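PDB 6Z9K: PrgA from Enterococcus faecalis, which provides surface exclusion against unwanted conjugation, reaching far outside the cell, and is represented here by its metal-binding CAP domain. Local coordinates for residues His120-Asn126 with Pro138-Glu144; Asn132-Tyr137 with Tyr217-Glu223; Ala106-Ala110 with Gly198-Ser202; Leu84-Arg88 with Leu189-Lys194. All coordinates share one frame; numbering follows the deposited sequence.

Interaction 1 (His120-Asn126 with Pro138-Glu144); sequences HDVIAIN and PGMNYYE
The amide nitrogen ND2 of Asn141 sits over the centre of one face of the His120 imidazole, 3.1 Å above the plane, while the carboxylate of Glu144 lies at the ring edge and nearly coplanar with it. Along that edge His120 ND1 donates to Glu144 OE1 at 2.7 Å, an almost straight bond (173°) that takes the anti lone pair of the oxygen and fixes the rotation of the ring. Glu144 OE2 is bound by His213. In this CAP domain the histidine–carboxylate pair borders the magnesium site: the His120 side chain lies about 3 Å from the ion, nearest atoms, and close to the magnesium ligand His185. Asn141 is itself held rigidly: OD1 accepts from Tyr143 N in an Asx turn and from Glu144 N, completing an Asx motif, and ND2 gives a straight bond to Glu144 O. Ile125 puts CD1 3.6 Å from Asn141 OD1, and its CG2 meets Tyr143 CD2 at 3.8 Å. At the far end Val122 packs its methyls on the backbone of Gly139 and Met140; there Asn126 OD1 accepts from Tyr137 N, ND2 gives Met140 O a weak bond, and two waters bridge Asn126 to the loop.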
loop_
_atom_site.group_PDB
_atom_site.type_symbol
_atom_site.label_atom_id
_atom_site.label_comp_id
_atom_site.label_asym_id
_atom_site.label_seq_id
_atom_site.Cartn_x
_atom_site.Cartn_y
_atom_site.Cartn_z
ATOM N N HIS A 120 6.554 -3.624 13.192
ATOM C CA HIS A 120 7.689 -3.186 12.350
ATOM C C HIS A 120 8.982 -3.800 12.884
ATOM O O HIS A 120 9.255 -3.685 14.079
ATOM C CB HIS A 120 7.841 -1.682 12.318
ATOM C CG HIS A 120 6.630 -0.961 11.832
ATOM N ND1 HIS A 120 6.130 -1.119 10.565
ATOM C CD2 HIS A 120 5.758 -0.162 12.485
ATOM C CE1 HIS A 120 5.063 -0.306 10.407
ATOM N NE2 HIS A 120 4.821 0.270 11.584
ATOM N N ASP A 121 9.818 -4.319 11.982
ATOM C CA ASP A 121 11.172 -4.808 12.329
ATOM C C ASP A 121 12.129 -3.662 12.007
ATOM O O ASP A 121 12.538 -3.518 10.863
ATOM C CB ASP A 121 11.474 -6.090 11.567
ATOM C CG ASP A 121 12.816 -6.713 11.967
ATOM O OD1 ASP A 121 13.684 -5.972 12.537
ATOM O OD2 ASP A 121 12.987 -7.920 11.726
ATOM N N VAL A 122 12.353 -2.791 12.962
ATOM C CA VAL A 122 13.134 -1.555 12.707
ATOM C C VAL A 122 14.563 -1.929 12.363
ATOM O O VAL A 122 15.167 -1.237 11.621
ATOM C CB VAL A 122 13.069 -0.537 13.870
ATOM C CG1 VAL A 122 11.624 -0.056 14.053
ATOM C CG2 VAL A 122 13.581 -1.035 15.176
ATOM N N ILE A 123 15.105 -3.011 12.900
ATOM C CA ILE A 123 16.490 -3.434 12.549
ATOM C C ILE A 123 16.504 -3.805 11.072
ATOM O O ILE A 123 17.412 -3.385 10.337
ATOM C CB ILE A 123 16.939 -4.617 13.405
ATOM C CG1 ILE A 123 17.148 -4.131 14.833
ATOM C CG2 ILE A 123 18.179 -5.253 12.803
ATOM C CD1 ILE A 123 17.448 -5.189 15.777
ATOM N N ALA A 124 15.512 -4.539 10.608
ATOM C CA ALA A 124 15.382 -4.935 9.202
ATOM C C ALA A 124 15.225 -3.693 8.310
ATOM O O ALA A 124 15.843 -3.612 7.212
ATOM C CB ALA A 124 14.181 -5.812 8.997
ATOM N N ILE A 125 14.370 -2.754 8.707
ATOM C CA ILE A 125 14.099 -1.581 7.858
ATOM C C ILE A 125 15.369 -0.761 7.684
ATOM O O ILE A 125 15.686 -0.371 6.560
ATOM C CB ILE A 125 12.932 -0.786 8.481
ATOM C CG1 ILE A 125 11.623 -1.600 8.427
ATOM C CG2 ILE A 125 12.766 0.553 7.793
ATOM C CD1 ILE A 125 10.526 -1.076 9.367
ATOM N N ASN A 126 16.074 -0.482 8.774
ATOM C CA ASN A 126 17.311 0.316 8.700
ATOM C C ASN A 126 18.445 -0.435 7.996
ATOM O O ASN A 126 19.202 0.214 7.271
ATOM C CB ASN A 126 17.701 0.775 10.082
ATOM C CG ASN A 126 16.766 1.867 10.555
ATOM O OD1 ASN A 126 16.579 2.842 9.843
ATOM N ND2 ASN A 126 16.171 1.721 11.739
ATOM N N PRO A 138 17.810 4.997 13.620
ATOM C CA PRO A 138 17.963 3.896 14.591
ATOM C C PRO A 138 16.768 3.794 15.542
ATOM O O PRO A 138 16.356 4.803 16.085
ATOM C CB PRO A 138 19.235 4.330 15.314
ATOM C CG PRO A 138 20.054 4.976 14.200
ATOM C CD PRO A 138 19.007 5.841 13.524
ATOM N N GLY A 139 16.151 2.619 15.581
ATOM C CA GLY A 139 15.012 2.327 16.472
ATOM C C GLY A 139 13.664 2.790 15.964
ATOM O O GLY A 139 12.659 2.511 16.660
ATOM N N MET A 140 13.625 3.489 14.829
ATOM C CA MET A 140 12.413 4.123 14.303
ATOM C C MET A 140 12.115 3.523 12.936
ATOM O O MET A 140 13.006 2.942 12.264
ATOM C CB MET A 140 12.577 5.644 14.149
ATOM C CG MET A 140 13.209 6.302 15.325
ATOM S SD MET A 140 12.118 6.251 16.735
ATOM C CE MET A 140 10.812 7.365 16.234
ATOM N N ASN A 141 10.915 3.766 12.512
ATOM C CA ASN A 141 10.443 3.355 11.174
ATOM C C ASN A 141 9.779 4.573 10.507
ATOM O O ASN A 141 8.685 4.932 10.892
ATOM C CB ASN A 141 9.420 2.240 11.304
ATOM C CG ASN A 141 8.559 2.157 10.081
ATOM O OD1 ASN A 141 9.073 2.206 8.962
ATOM N ND2 ASN A 141 7.258 2.030 10.301
ATOM N N TYR A 142 10.404 5.156 9.493
ATOM C CA TYR A 142 9.719 6.173 8.668
ATOM C C TYR A 142 9.592 5.691 7.233
ATOM O O TYR A 142 9.411 6.545 6.368
ATOM C CB TYR A 142 10.457 7.505 8.617
ATOM C CG TYR A 142 10.690 8.092 9.974
ATOM C CD1 TYR A 142 9.690 8.060 10.942
ATOM C CD2 TYR A 142 11.897 8.677 10.268
ATOM C CE1 TYR A 142 9.919 8.569 12.220
ATOM C CE2 TYR A 142 12.104 9.267 11.511
ATOM C CZ TYR A 142 11.135 9.157 12.498
ATOM O OH TYR A 142 11.372 9.687 13.749
ATOM N N TYR A 143 9.571 4.396 6.971
ATOM C CA TYR A 143 9.489 3.879 5.595
ATOM C C TYR A 143 8.268 2.983 5.369
ATOM O O TYR A 143 7.834 2.896 4.236
ATOM C CB TYR A 143 10.750 3.077 5.282
ATOM C CG TYR A 143 11.983 3.924 5.127
ATOM C CD1 TYR A 143 12.136 4.766 4.049
ATOM C CD2 TYR A 143 13.011 3.886 6.083
ATOM C CE1 TYR A 143 13.254 5.553 3.890
ATOM C CE2 TYR A 143 14.150 4.651 5.921
ATOM C CZ TYR A 143 14.286 5.474 4.814
ATOM O OH TYR A 143 15.401 6.232 4.643
ATOM N N GLU A 144 7.814 2.266 6.416
ATOM C CA GLU A 144 6.879 1.143 6.242
ATOM C C GLU A 144 5.498 1.391 6.851
ATOM O O GLU A 144 5.378 1.837 8.009
ATOM C CB GLU A 144 7.529 -0.103 6.868
ATOM C CG GLU A 144 6.633 -1.325 6.882
ATOM C CD GLU A 144 7.353 -2.536 7.455
ATOM O OE1 GLU A 144 7.316 -2.709 8.673
ATOM O OE2 GLU A 144 8.000 -3.208 6.634
HETATM O O HOH W 1 9.084 -4.900 9.177
HETATM O O HOH W 2 13.645 3.634 9.710
HETATM O O HOH W 3 16.822 0.045 14.461
#

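Interaction 2 (Asn132-Tyr137 with Tyr217-Glu223)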
loop_
_atom_site.group_PDB
_atom_site.type_symbol
_atom_site.label_atom_id
_atom_site.label_comp_id
_atom_site.label_asym_id
_atom_site.label_seq_id
_atom_site.Cartn_x
_atom_site.Cartn_y
_atom_site.Cartn_z
ATOM N N ASN A 132 20.444 0.037 0.503
ATOM C CA ASN A 132 19.807 0.633 -0.689
ATOM C C ASN A 132 20.099 2.130 -0.812
ATOM O O ASN A 132 19.582 2.746 -1.764
ATOM C CB ASN A 132 18.301 0.337 -0.685
ATOM C CG ASN A 132 18.030 -1.110 -1.070
ATOM O OD1 ASN A 132 17.975 -1.422 -2.250
ATOM N ND2 ASN A 132 17.992 -2.012 -0.099
ATOM N N GLY A 133 20.943 2.669 0.038
ATOM C CA GLY A 133 21.414 4.053 -0.054
ATOM C C GLY A 133 20.466 5.022 0.622
ATOM O O GLY A 133 20.630 6.249 0.391
ATOM N N PHE A 134 19.554 4.542 1.459
ATOM C CA PHE A 134 18.620 5.402 2.212
ATOM C C PHE A 134 19.171 5.691 3.602
ATOM O O PHE A 134 19.890 4.892 4.202
ATOM C CB PHE A 134 17.252 4.721 2.296
ATOM C CG PHE A 134 16.536 4.668 0.982
ATOM C CD1 PHE A 134 16.794 3.655 0.068
ATOM C CD2 PHE A 134 15.649 5.666 0.592
ATOM C CE1 PHE A 134 16.172 3.583 -1.151
ATOM C CE2 PHE A 134 14.997 5.590 -0.630
ATOM C CZ PHE A 134 15.257 4.572 -1.509
ATOM N N LYS A 135 18.703 6.786 4.176
ATOM C CA LYS A 135 19.053 7.199 5.533
ATOM C C LYS A 135 18.489 6.212 6.544
ATOM O O LYS A 135 17.388 5.682 6.354
ATOM C CB LYS A 135 18.527 8.601 5.815
ATOM C CG LYS A 135 19.209 9.627 4.928
ATOM C CD LYS A 135 18.542 10.959 4.990
ATOM C CE LYS A 135 19.463 11.971 4.353
ATOM N NZ LYS A 135 18.762 13.253 4.154
ATOM N N GLU A 136 19.275 5.989 7.600
ATOM C CA GLU A 136 18.807 5.165 8.735
ATOM C C GLU A 136 18.261 6.075 9.838
ATOM O O GLU A 136 18.810 7.178 10.089
ATOM C CB GLU A 136 19.944 4.348 9.309
ATOM C CG GLU A 136 20.501 3.328 8.361
ATOM C CD GLU A 136 21.532 2.458 9.064
ATOM O OE1 GLU A 136 22.745 2.606 8.758
ATOM O OE2 GLU A 136 21.081 1.601 9.897
ATOM N N TYR A 137 17.318 5.546 10.602
ATOM C CA TYR A 137 16.712 6.217 11.781
ATOM C C TYR A 137 16.708 5.164 12.881
ATOM O O TYR A 137 15.751 4.447 13.016
ATOM C CB TYR A 137 15.321 6.709 11.421
ATOM C CG TYR A 137 15.328 7.654 10.244
ATOM C CD1 TYR A 137 15.256 7.185 8.953
ATOM C CD2 TYR A 137 15.493 9.017 10.420
ATOM C CE1 TYR A 137 15.320 8.023 7.850
ATOM C CE2 TYR A 137 15.497 9.882 9.338
ATOM C CZ TYR A 137 15.449 9.394 8.046
ATOM O OH TYR A 137 15.489 10.309 7.025
ATOM N N TYR A 217 8.343 6.882 0.292
ATOM C CA TYR A 217 9.317 7.906 0.709
ATOM C C TYR A 217 9.403 8.958 -0.388
ATOM O O TYR A 217 8.903 8.737 -1.529
ATOM C CB TYR A 217 10.703 7.249 0.921
ATOM C CG TYR A 217 11.147 6.437 -0.268
ATOM C CD1 TYR A 217 11.786 7.000 -1.376
ATOM C CD2 TYR A 217 10.903 5.050 -0.297
ATOM C CE1 TYR A 217 12.127 6.236 -2.490
ATOM C CE2 TYR A 217 11.194 4.304 -1.428
ATOM C CZ TYR A 217 11.856 4.872 -2.504
ATOM O OH TYR A 217 12.203 4.162 -3.631
ATOM N N GLY A 218 10.069 10.047 -0.035
ATOM C CA GLY A 218 10.557 11.034 -0.980
ATOM C C GLY A 218 12.063 11.041 -1.132
ATOM O O GLY A 218 12.744 10.282 -0.452
ATOM N N LYS A 219 12.560 11.856 -2.032
ATOM C CA LYS A 219 13.998 11.809 -2.378
ATOM C C LYS A 219 14.827 12.312 -1.200
ATOM O O LYS A 219 16.037 11.991 -1.142
ATOM C CB LYS A 219 14.280 12.547 -3.669
ATOM C CG LYS A 219 14.201 14.039 -3.639
ATOM C CD LYS A 219 14.261 14.608 -5.091
ATOM C CE LYS A 219 13.457 13.784 -6.075
ATOM N NZ LYS A 219 13.225 14.457 -7.376
ATOM N N GLU A 220 14.227 13.026 -0.262
ATOM C CA GLU A 220 14.982 13.521 0.934
ATOM C C GLU A 220 15.390 12.365 1.854
ATOM O O GLU A 220 16.250 12.608 2.692
ATOM C CB GLU A 220 14.103 14.463 1.734
ATOM C CG GLU A 220 13.628 15.648 0.904
ATOM C CD GLU A 220 12.389 15.456 0.031
ATOM O OE1 GLU A 220 11.758 14.367 0.093
ATOM O OE2 GLU A 220 12.106 16.422 -0.722
ATOM N N LYS A 221 14.872 11.147 1.670
ATOM C CA LYS A 221 15.286 9.984 2.486
ATOM C C LYS A 221 16.553 9.334 1.960
ATOM O O LYS A 221 17.088 8.451 2.636
ATOM C CB LYS A 221 14.173 8.932 2.501
ATOM C CG LYS A 221 12.941 9.354 3.255
ATOM C CD LYS A 221 13.303 9.617 4.694
ATOM C CE LYS A 221 12.165 9.731 5.681
ATOM N NZ LYS A 221 11.437 10.988 5.499
ATOM N N LEU A 222 17.020 9.685 0.776
ATOM C CA LEU A 222 18.244 9.068 0.216
ATOM C C LEU A 222 19.433 9.816 0.782
ATOM O O LEU A 222 19.377 11.066 0.897
ATOM C CB LEU A 222 18.271 9.158 -1.314
ATOM C CG LEU A 222 17.328 8.243 -2.081
ATOM C CD1 LEU A 222 17.239 8.723 -3.514
ATOM C CD2 LEU A 222 17.798 6.804 -2.045
ATOM N N GLU A 223 20.528 9.100 1.029
ATOM C CA GLU A 223 21.792 9.804 1.328
ATOM C C GLU A 223 22.177 10.671 0.120
ATOM O O GLU A 223 21.741 10.391 -0.974
ATOM C CB GLU A 223 22.920 8.813 1.617
ATOM C CG GLU A 223 22.614 7.921 2.768
ATOM C CD GLU A 223 22.771 8.548 4.142
ATOM O OE1 GLU A 223 22.863 9.800 4.209
ATOM O OE2 GLU A 223 22.784 7.773 5.172
HETATM O O HOH W 4 22.420 5.144 4.948
HETATM O O HOH W 5 21.587 7.792 7.744
#
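A single beta bridge pairs Phe134 with Leu222, their CA atoms 4.2 Å apart, closed by Glu223 N to Gly133 O (2.9 Å) and Lys135 N to Lys221 O (2.8 Å). Gly133 ends helix 122-132 in a Schellman motif, and its positive phi turns the chain into this pairing. Phe134 carries most of the side-chain contact. The CE2–CZ edge of its ring is directed at the face of Tyr217, an edge-to-face pair with centroids 4.7 Å apart and planes at 67°. Leu222 is modelled in two conformers; in the one described here CD2 stands over the centre of the Phe134 ring, 3.4 Å from the centroid, a CH-pi contact that need not hold for the other. Phe105 of helix 100-112 stacks with Phe134 as well, so the ring is built into the aromatic packing between that helix and the two loops. On the outer side the extended Lys135 chain runs along the Lys221 carbonyl and brings NZ to Glu220 O at 3.0 Å, which ties it to the 3-10 turn 219-221. Tyr137 crosses Lys221 at about a right angle, its OH 3.3 Å from Lys221 CD, so the lysine offers its methylenes to the phenol. Glu223, bent at chi2 (-77°), folds back beside Lys135. The Lys135 ammonium is thus met by a carbonyl dipole and not by the Glu223 carboxylate, whose OE2 is instead linked through waters to Phe134 O and Glu136 N of the loop backbone.

Interaction 3 (Ala106-Ala110 with Gly198-Ser202); sequences AWDIA and GVSLS
Trp107 lays one face of its indole over Ser200, whose CB stands 3.6 Å from the centroid of the five-membered ring and 17° off its normal, a CH-pi contact. This is helix-on-sheet packing in the alpha-beta-alpha sandwich of the CAP domain: helix 100-112 lies on strand 196-202, an outermost strand of the three-stranded antiparallel sheet, and the local axes approach to 7.1 Å at 22°, close to parallel. The indole reaches along the strand. Its six-membered ring covers the backbone of Leu201, with CZ3 3.3 Å from Leu201 O, and lies side by side with the Leu201 side chain, both pointing the same way. At the pyrrole end, water 6 in the ring plane accepts from Trp107 NE1 and donates to Val199 O. Lys73 of helix 70-90 makes a cation-pi contact with the indole. Small residues let the helix come this close. Ala106 CB sits 3.7 Å from Gly198 O, where the absence of a side chain on Gly198 makes room, and Ala110 CB touches both Ser200 OG and Leu201 O. Beyond it Ser202 sets CB against Ala110 O and spends its hydroxyl on His213 of the adjacent strand 211-217. Ser200 OG lies between its own backbone N and carbonyl carbon (chi1 54°), which aims it at the helix and away from the indole. That hydroxyl donates to Ala106 O at 2.8 Å from well above the carbonyl plane (72° out of it), and the same oxygen still accepts the helical bond from Ala110 N.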
loop_
_atom_site.group_PDB
_atom_site.type_symbol
_atom_site.label_atom_id
_atom_site.label_comp_id
_atom_site.label_asym_id
_atom_site.label_seq_id
_atom_site.Cartn_x
_atom_site.Cartn_y
_atom_site.Cartn_z
ATOM N N ALA A 106 11.816 -2.307 -1.037
ATOM C CA ALA A 106 10.708 -2.984 -0.331
ATOM C C ALA A 106 10.999 -4.478 -0.092
ATOM O O ALA A 106 10.735 -5.010 1.024
ATOM C CB ALA A 106 9.424 -2.848 -1.115
ATOM N N TRP A 107 11.536 -5.177 -1.105
ATOM C CA TRP A 107 11.764 -6.637 -0.993
ATOM C C TRP A 107 12.937 -6.899 -0.043
ATOM O O TRP A 107 12.927 -7.970 0.611
ATOM C CB TRP A 107 11.861 -7.282 -2.382
ATOM C CG TRP A 107 10.480 -7.395 -2.952
ATOM C CD1 TRP A 107 9.873 -6.503 -3.801
ATOM C CD2 TRP A 107 9.485 -8.388 -2.634
ATOM N NE1 TRP A 107 8.591 -6.912 -4.074
ATOM C CE2 TRP A 107 8.321 -8.054 -3.354
ATOM C CE3 TRP A 107 9.472 -9.541 -1.844
ATOM C CZ2 TRP A 107 7.166 -8.844 -3.305
ATOM C CZ3 TRP A 107 8.321 -10.296 -1.772
ATOM C CH2 TRP A 107 7.193 -9.963 -2.515
ATOM N N ASP A 108 13.922 -6.000 0.031
ATOM C CA ASP A 108 14.985 -6.127 1.048
ATOM C C ASP A 108 14.365 -6.015 2.451
ATOM O O ASP A 108 14.734 -6.833 3.348
ATOM C CB ASP A 108 16.136 -5.181 0.782
ATOM C CG ASP A 108 17.048 -5.593 -0.344
ATOM O OD1 ASP A 108 16.875 -6.733 -0.887
ATOM O OD2 ASP A 108 17.901 -4.764 -0.696
ATOM N N ILE A 109 13.466 -5.060 2.655
ATOM C CA ILE A 109 12.807 -4.947 3.995
ATOM C C ILE A 109 12.113 -6.276 4.291
ATOM O O ILE A 109 12.184 -6.781 5.390
ATOM C CB ILE A 109 11.897 -3.722 4.077
ATOM C CG1 ILE A 109 12.694 -2.404 4.057
ATOM C CG2 ILE A 109 10.942 -3.838 5.284
ATOM C CD1 ILE A 109 11.876 -1.146 4.003
ATOM N N ALA A 110 11.397 -6.826 3.321
ATOM C CA ALA A 110 10.589 -8.047 3.523
ATOM C C ALA A 110 11.528 -9.205 3.881
ATOM O O ALA A 110 11.267 -9.912 4.909
ATOM C CB ALA A 110 9.740 -8.277 2.274
ATOM N N GLY A 198 6.972 1.027 -3.066
ATOM C CA GLY A 198 7.188 -0.384 -3.399
ATOM C C GLY A 198 6.354 -1.223 -2.443
ATOM O O GLY A 198 6.294 -0.858 -1.247
ATOM N N VAL A 199 5.829 -2.348 -2.895
ATOM C CA VAL A 199 5.054 -3.291 -2.038
ATOM C C VAL A 199 5.765 -4.627 -1.995
ATOM O O VAL A 199 6.074 -5.180 -3.039
ATOM C CB VAL A 199 3.603 -3.463 -2.543
ATOM C CG1 VAL A 199 2.825 -4.404 -1.634
ATOM C CG2 VAL A 199 2.913 -2.110 -2.675
ATOM N N SER A 200 5.964 -5.144 -0.806
ATOM C CA SER A 200 6.507 -6.501 -0.678
ATOM C C SER A 200 5.648 -7.305 0.294
ATOM O O SER A 200 4.734 -6.781 0.940
ATOM C CB SER A 200 7.928 -6.430 -0.222
ATOM O OG SER A 200 8.017 -5.654 0.971
ATOM N N LEU A 201 6.006 -8.570 0.391
ATOM C CA LEU A 201 5.241 -9.586 1.147
ATOM C C LEU A 201 6.257 -10.436 1.917
ATOM O O LEU A 201 7.351 -10.666 1.396
ATOM C CB LEU A 201 4.501 -10.510 0.174
ATOM C CG LEU A 201 3.563 -9.854 -0.834
ATOM C CD1 LEU A 201 3.041 -10.908 -1.821
ATOM C CD2 LEU A 201 2.441 -9.139 -0.136
ATOM N N SER A 202 5.904 -10.900 3.103
ATOM C CA SER A 202 6.804 -11.814 3.835
ATOM C C SER A 202 5.961 -12.801 4.641
ATOM O O SER A 202 4.786 -12.508 4.960
ATOM C CB SER A 202 7.798 -11.068 4.692
ATOM O OG SER A 202 7.217 -10.395 5.789
HETATM O O HOH W 6 6.835 -5.033 -5.582
#

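Interaction 4 (Leu84-Arg88 with Leu189-Lys194); sequences LNDVR and LLQDGK
Arg88 meets the main chain of Leu189 and Gln191, where the loop leaves helix 184-189, and forms the polar half of this contact; leucines fill the other. The guanidinium has two main-chain carbonyl oxygens in its plane: NH1 donates to Leu189 O at 2.9 Å and also to Gln191 O, which NH2 reaches at 2.8 Å. Both nitrogens thus grip one oxygen end-on, approaching it from the same face of its carbonyl plane. A bend at chi3 (65°) turns the group toward the loop, and NE is taken by Ser94 O, so the arginine is held on several sides and its rotation is fixed. The apolar part is closely packed. Both methyls of Leu84 touch Leu189 O from one side, with CD2 4.1 Å from Leu189 CD2, and Leu190 CD2 touches both Val87 CG1 (3.9 Å) and the CG methylene of Arg88. Leu171, Met174 and Leu175 of helix 160-176 continue this layer, joining helix 70-90 to the end of helix 184-189, which carries the magnesium ligand His185 in its first turn. Toward solvent the contact thins out: the type II turn from Gln191 to Lys194 carries exposed Gln191 and Asp192, whose side chains add little. Asp192 OD1 stays 4.4 Å from Arg88 NH2, beyond a salt bridge, and instead accepts from Ser94 N. The carbonyls of Leu189 and Gln191 thereby take their bonds from a buried cation, whose positive charge is probably stabilised by the negative ends of these dipoles and only partly balanced by the distant carboxylate.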
loop_
_atom_site.group_PDB
_atom_site.type_symbol
_atom_site.label_atom_id
_atom_site.label_comp_id
_atom_site.label_asym_id
_atom_site.label_seq_id
_atom_site.Cartn_x
_atom_site.Cartn_y
_atom_site.Cartn_z
ATOM N N LEU A 84 -3.500 4.162 -4.418
ATOM C CA LEU A 84 -3.121 5.247 -3.503
ATOM C C LEU A 84 -3.011 6.577 -4.258
ATOM O O LEU A 84 -3.434 7.610 -3.710
ATOM C CB LEU A 84 -1.837 4.878 -2.771
ATOM C CG LEU A 84 -1.405 5.873 -1.718
ATOM C CD1 LEU A 84 -2.495 6.118 -0.656
ATOM C CD2 LEU A 84 -0.114 5.386 -1.049
ATOM N N ASN A 85 -2.452 6.566 -5.443
ATOM C CA ASN A 85 -2.286 7.801 -6.252
ATOM C C ASN A 85 -3.667 8.367 -6.599
ATOM O O ASN A 85 -3.784 9.599 -6.714
ATOM C CB ASN A 85 -1.504 7.599 -7.537
ATOM C CG ASN A 85 -0.009 7.670 -7.329
ATOM O OD1 ASN A 85 0.407 8.215 -6.299
ATOM N ND2 ASN A 85 0.758 7.240 -8.343
ATOM N N ASP A 86 -4.665 7.526 -6.784
ATOM C CA ASP A 86 -6.029 8.011 -7.099
ATOM C C ASP A 86 -6.469 8.911 -5.932
ATOM O O ASP A 86 -6.986 9.997 -6.172
ATOM C CB ASP A 86 -6.921 6.827 -7.421
ATOM C CG ASP A 86 -8.378 7.177 -7.672
ATOM O OD1 ASP A 86 -8.608 7.890 -8.633
ATOM O OD2 ASP A 86 -9.252 6.728 -6.893
ATOM N N VAL A 87 -6.281 8.471 -4.698
ATOM C CA VAL A 87 -6.675 9.247 -3.506
ATOM C C VAL A 87 -5.765 10.467 -3.425
ATOM O O VAL A 87 -6.216 11.591 -3.234
ATOM C CB VAL A 87 -6.560 8.363 -2.260
ATOM C CG1 VAL A 87 -6.800 9.118 -0.986
ATOM C CG2 VAL A 87 -7.498 7.186 -2.373
ATOM N N ARG A 88 -4.453 10.267 -3.569
ATOM C CA ARG A 88 -3.487 11.384 -3.396
ATOM C C ARG A 88 -3.780 12.484 -4.424
ATOM O O ARG A 88 -3.768 13.691 -4.032
ATOM C CB ARG A 88 -2.065 10.851 -3.515
ATOM C CG ARG A 88 -1.661 10.066 -2.280
ATOM C CD ARG A 88 -0.246 9.548 -2.338
ATOM N NE ARG A 88 0.773 10.596 -2.359
ATOM C CZ ARG A 88 1.377 11.128 -1.312
ATOM N NH1 ARG A 88 1.214 10.649 -0.087
ATOM N NH2 ARG A 88 2.184 12.150 -1.502
ATOM N N LEU A 189 0.481 7.396 4.622
ATOM C CA LEU A 189 0.069 7.107 3.236
ATOM C C LEU A 189 -0.227 8.420 2.496
ATOM O O LEU A 189 -0.048 8.483 1.270
ATOM C CB LEU A 189 -1.159 6.196 3.263
ATOM C CG LEU A 189 -0.970 4.766 3.721
ATOM C CD1 LEU A 189 -2.330 4.099 3.754
ATOM C CD2 LEU A 189 -0.046 4.005 2.784
ATOM N N LEU A 190 -0.686 9.453 3.222
ATOM C CA LEU A 190 -1.051 10.709 2.560
ATOM C C LEU A 190 -0.025 11.785 2.864
ATOM O O LEU A 190 -0.342 12.958 2.705
ATOM C CB LEU A 190 -2.463 11.098 3.005
ATOM C CG LEU A 190 -3.547 10.095 2.677
ATOM C CD1 LEU A 190 -4.910 10.665 3.079
ATOM C CD2 LEU A 190 -3.572 9.737 1.165
ATOM N N GLN A 191 1.217 11.421 3.175
ATOM C CA GLN A 191 2.246 12.448 3.497
ATOM C C GLN A 191 2.633 13.231 2.239
ATOM O O GLN A 191 2.908 12.622 1.207
ATOM C CB GLN A 191 3.460 11.762 4.126
ATOM C CG GLN A 191 4.493 12.760 4.592
ATOM C CD GLN A 191 5.748 12.153 5.157
ATOM O OE1 GLN A 191 5.897 12.073 6.362
ATOM N NE2 GLN A 191 6.670 11.769 4.292
ATOM N N ASP A 192 2.645 14.568 2.267
ATOM C CA ASP A 192 2.964 15.267 0.993
ATOM C C ASP A 192 4.491 15.159 0.804
ATOM O O ASP A 192 5.247 14.941 1.785
ATOM C CB ASP A 192 2.381 16.687 0.866
ATOM C CG ASP A 192 2.163 17.225 -0.558
ATOM O OD1 ASP A 192 2.399 16.504 -1.618
ATOM O OD2 ASP A 192 1.704 18.412 -0.625
ATOM N N GLY A 193 4.898 15.140 -0.439
ATOM C CA GLY A 193 6.291 15.149 -0.875
ATOM C C GLY A 193 6.820 13.750 -1.117
ATOM O O GLY A 193 7.913 13.621 -1.681
ATOM N N LYS A 194 6.068 12.713 -0.790
ATOM C CA LYS A 194 6.483 11.354 -1.196
ATOM C C LYS A 194 6.470 11.215 -2.710
ATOM O O LYS A 194 5.647 11.836 -3.415
ATOM C CB LYS A 194 5.635 10.308 -0.502
ATOM C CG LYS A 194 6.003 10.110 0.952
ATOM C CD LYS A 194 5.217 8.974 1.566
ATOM C CE LYS A 194 5.646 8.676 2.977
ATOM N NZ LYS A 194 4.882 7.545 3.545
#

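In the fold
From the N terminus, helix 70-90 reaches forward across 100 residues to the loop 189-194, so interaction 4 closes a long loop within which interaction 1 is nested. Interaction 3 follows, from helix 100-112 to strand 196-202; it crosses interaction 4, and its second segment lies just after 189-194 in the sequence. Interaction 1 also nests inside the loop of interaction 3, folding the start of helix 122-132 against the chain that leads into strand 144-148. Interaction 2 crosses all three, tying the exit of that helix to the end of strand 211-217. It touches interaction 1 through Tyr143 OH to Lys135 O, interaction 3 through Asn132 to Asp108, and interaction 4 where Tyr217 packs on Lys194.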